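Local atomic coordinates of Non-catalytic protein 1 (Piromyces equi, PDB entry 1WCU), a protein that probably binds plant cell-wall polysaccharides as a non-catalytic family 29 carbohydrate-binding module. Residues 74-79 against 117-122. Sequence-based numbering, arbitrary orientation.
Sequences GLVKVQ and IIVQDG
Gly74 lies against Gln120 and Gly122, its CA 3.3 Å from Gln120 O in a CA-H...O contact. Leu75 and Gln120 form an antiparallel hydrogen-bonded pair closed by two backbone bonds, and Gln120 N reaches Leu75 O at 2.9 Å. Val76 faces Val119 in a non-hydrogen-bonded pair. With CG1 anti to the backbone N (chi1 -178°), Val76 brings that methyl within 3.5 Å of Ile118 O, while its CG2 meets Val119 CG2 more loosely. Lys77 pairs with Ile118 through two backbone bonds, the shorter from Ile118 N to Lys77 O at 2.8 Å. On this face the CB atoms of Lys77 and Ile118 touch at 3.8 Å, and the extended lysine chain runs obliquely across Gln120, laying CE 3.4 Å from Gln120 OE1. A water links the two polar ends, accepting from Lys77 NZ and donating to Gln120 OE1; the amide nitrogen of Gln120 is bonded to Tyr45 O. Val78 pairs with Ile117 on the face shared with Val76 and Val119. Gln79 crosses Ile118 at about a right angle, its OE1 3.6 Å from Ile118 CD1, while Ser49 OG and Glu86 O hold the amide by hydrogen bonds. Replacing Gln79 with alanine is likely to leave Ser49 OG and Glu86 O without these partners and to strip from Ile118 CD1 the part of its cover given by CG, CD and OE1. Both strands are inner ones of a five-stranded antiparallel sheet, 74-79 bordered by 90-98 and 116-121 by 47-52. Val78 and Ile117 pack on Ile64 of strand 62-70, joining this sheet to the opposing one in a beta-sandwich; Gln120, on the face of Lys77 and Ile118, touches Trp25 in a loop, as does Gln79.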
ATOM      1  N   GLY A  74       6.758 -10.023  -0.812  1.00  7.94           N
ATOM      2  CA  GLY A  74       5.336 -10.199  -0.612  1.00  8.35           C
ATOM      3  C   GLY A  74       4.444  -9.594  -1.660  1.00  8.43           C
ATOM      4  O   GLY A  74       4.850  -9.407  -2.794  1.00  8.44           O
ATOM      5  N   LEU A  75       3.197  -9.327  -1.265  1.00  8.92           N
ATOM      6  CA  LEU A  75       2.135  -8.933  -2.175  1.00  8.94           C
ATOM      7  C   LEU A  75       1.541  -7.590  -1.808  1.00  9.05           C
ATOM      8  O   LEU A  75       1.504  -7.199  -0.637  1.00  8.85           O
ATOM      9  CB  LEU A  75       1.023  -9.979  -2.149  1.00 10.39           C
ATOM     10  CG  LEU A  75       1.416 -11.356  -2.716  1.00 12.85           C
ATOM     11  CD1 LEU A  75       0.345 -12.396  -2.549  1.00 14.94           C
ATOM     12  CD2 LEU A  75       1.777 -11.265  -4.172  1.00 15.89           C
ATOM     13  N   VAL A  76       1.116  -6.861  -2.833  1.00  7.98           N
ATOM     14  CA  VAL A  76       0.285  -5.661  -2.695  1.00  8.24           C
ATOM     15  C   VAL A  76      -1.090  -5.978  -3.297  1.00  7.76           C
ATOM     16  O   VAL A  76      -1.205  -6.572  -4.374  1.00  8.24           O
ATOM     17  CB  VAL A  76       0.945  -4.447  -3.368  1.00  8.28           C
ATOM     18  CG1 VAL A  76       0.107  -3.191  -3.192  1.00  9.42           C
ATOM     19  CG2 VAL A  76       2.333  -4.222  -2.776  1.00  9.72           C
ATOM     20  N   LYS A  77      -2.133  -5.621  -2.554  1.00  7.19           N
ATOM     21  CA  LYS A  77      -3.499  -5.956  -2.926  1.00  7.76           C
ATOM     22  C   LYS A  77      -4.408  -4.763  -2.653  1.00  6.68           C
ATOM     23  O   LYS A  77      -4.019  -3.812  -1.982  1.00  7.20           O
ATOM     24  CB  LYS A  77      -4.008  -7.142  -2.102  1.00  7.78           C
ATOM     25  CG  LYS A  77      -3.112  -8.377  -2.082  1.00  9.40           C
ATOM     26  CD  LYS A  77      -3.692  -9.430  -1.177  1.00 11.15           C
ATOM     27  CE  LYS A  77      -2.887 -10.715  -1.098  1.00 13.47           C
ATOM     28  NZ  LYS A  77      -3.792 -11.780  -0.637  1.00 20.31           N
ATOM     29  N   VAL A  78      -5.638  -4.854  -3.136  1.00  7.21           N
ATOM     30  CA  VAL A  78      -6.717  -3.956  -2.722  1.00  6.90           C
ATOM     31  C   VAL A  78      -7.863  -4.768  -2.110  1.00  6.58           C
ATOM     32  O   VAL A  78      -8.034  -5.945  -2.426  1.00  7.02           O
ATOM     33  CB  VAL A  78      -7.245  -3.053  -3.892  1.00  6.81           C
ATOM     34  CG1 VAL A  78      -6.124  -2.169  -4.415  1.00  7.27           C
ATOM     35  CG2 VAL A  78      -7.854  -3.868  -4.997  1.00  7.98           C
ATOM     36  N   GLN A  79      -8.601  -4.147  -1.192  1.00  6.41           N
ATOM     37  CA  GLN A  79      -9.831  -4.723  -0.678  1.00  6.60           C
ATOM     38  C   GLN A  79     -10.857  -3.599  -0.465  1.00  6.55           C
ATOM     39  O   GLN A  79     -10.641  -2.456  -0.877  1.00  7.15           O
ATOM     40  CB  GLN A  79      -9.595  -5.560   0.599  1.00  6.78           C
ATOM     41  CG  GLN A  79      -9.225  -4.714   1.805  1.00  6.57           C
ATOM     42  CD  GLN A  79      -9.084  -5.455   3.118  1.00  8.15           C
ATOM     43  OE1 GLN A  79      -8.211  -5.122   3.917  1.00  8.24           O
ATOM     44  NE2 GLN A  79      -9.983  -6.409   3.390  1.00 11.49           N
ATOM     45  N   ILE A 117      -5.582  -0.250   0.683  1.00  6.87           N
ATOM     46  CA  ILE A 117      -4.350  -0.735   0.086  1.00  6.70           C
ATOM     47  C   ILE A 117      -3.663  -1.688   1.074  1.00  6.32           C
ATOM     48  O   ILE A 117      -3.263  -1.282   2.173  1.00  5.83           O
ATOM     49  CB  ILE A 117      -3.388   0.437  -0.245  1.00  6.30           C
ATOM     50  CG1 ILE A 117      -4.031   1.377  -1.261  1.00  7.35           C
ATOM     51  CG2 ILE A 117      -2.053  -0.110  -0.775  1.00  7.45           C
ATOM     52  CD1 ILE A 117      -3.291   2.694  -1.484  1.00  8.70           C
ATOM     53  N   ILE A 118      -3.483  -2.932   0.657  1.00  6.05           N
ATOM     54  CA  ILE A 118      -2.874  -3.984   1.476  1.00  6.47           C
ATOM     55  C   ILE A 118      -1.426  -4.224   1.082  1.00  7.06           C
ATOM     56  O   ILE A 118      -1.112  -4.297  -0.100  1.00  7.00           O
ATOM     57  CB  ILE A 118      -3.636  -5.316   1.264  1.00  6.64           C
ATOM     58  CG1 ILE A 118      -5.039  -5.258   1.882  1.00  7.45           C
ATOM     59  CG2 ILE A 118      -2.865  -6.499   1.843  1.00  7.03           C
ATOM     60  CD1 ILE A 118      -5.976  -6.325   1.316  1.00  7.06           C
ATOM     61  N   VAL A 119      -0.547  -4.328   2.073  1.00  7.08           N
ATOM     62  CA  VAL A 119       0.835  -4.804   1.867  1.00  7.12           C
ATOM     63  C   VAL A 119       0.979  -5.985   2.811  1.00  6.97           C
ATOM     64  O   VAL A 119       0.642  -5.864   3.984  1.00  6.73           O
ATOM     65  CB  VAL A 119       1.902  -3.736   2.161  1.00  7.27           C
ATOM     66  CG1 VAL A 119       3.308  -4.256   1.864  1.00  7.56           C
ATOM     67  CG2 VAL A 119       1.640  -2.492   1.315  1.00  7.73           C
ATOM     68  N   GLN A 120       1.465  -7.118   2.307  1.00  7.46           N
ATOM     69  CA  GLN A 120       1.423  -8.374   3.046  1.00  8.32           C
ATOM     70  C   GLN A 120       2.722  -9.169   2.880  1.00  8.16           C
ATOM     71  O   GLN A 120       3.284  -9.225   1.780  1.00  8.06           O
ATOM     72  CB  GLN A 120       0.197  -9.185   2.567  1.00  9.50           C
ATOM     73  CG  GLN A 120      -0.244 -10.279   3.464  1.00 10.58           C
ATOM     74  CD  GLN A 120      -1.716 -10.690   3.270  1.00 10.00           C
ATOM     75  OE1 GLN A 120      -2.406 -10.336   2.285  1.00 12.38           O
ATOM     76  NE2 GLN A 120      -2.199 -11.445   4.217  1.00 10.85           N
ATOM     77  N   ASP A 121       3.193  -9.762   3.973  1.00  8.12           N
ATOM     78  CA  ASP A 121       4.432 -10.565   4.002  1.00  8.41           C
ATOM     79  C   ASP A 121       4.198 -12.006   3.577  1.00  9.23           C
ATOM     80  O   ASP A 121       3.756 -12.814   4.373  1.00 10.41           O
ATOM     81  CB  ASP A 121       5.024 -10.541   5.423  1.00  8.70           C
ATOM     82  CG  ASP A 121       6.365 -11.222   5.515  1.00  9.92           C
ATOM     83  OD1 ASP A 121       6.981 -11.536   4.463  1.00 12.74           O
ATOM     84  OD2 ASP A 121       6.860 -11.342   6.653  1.00  9.89           O
ATOM     85  N   GLY A 122       4.555 -12.331   2.339  1.00  9.39           N
ATOM     86  CA  GLY A 122       4.232 -13.641   1.774  1.00  9.05           C
ATOM     87  C   GLY A 122       4.871 -14.812   2.497  1.00  9.15           C
ATOM     88  O   GLY A 122       4.182 -15.787   2.815  1.00  9.65           O
TER
HETATM   89  O   HOH W   1      -5.063 -10.503   1.461  1.00 25.26           O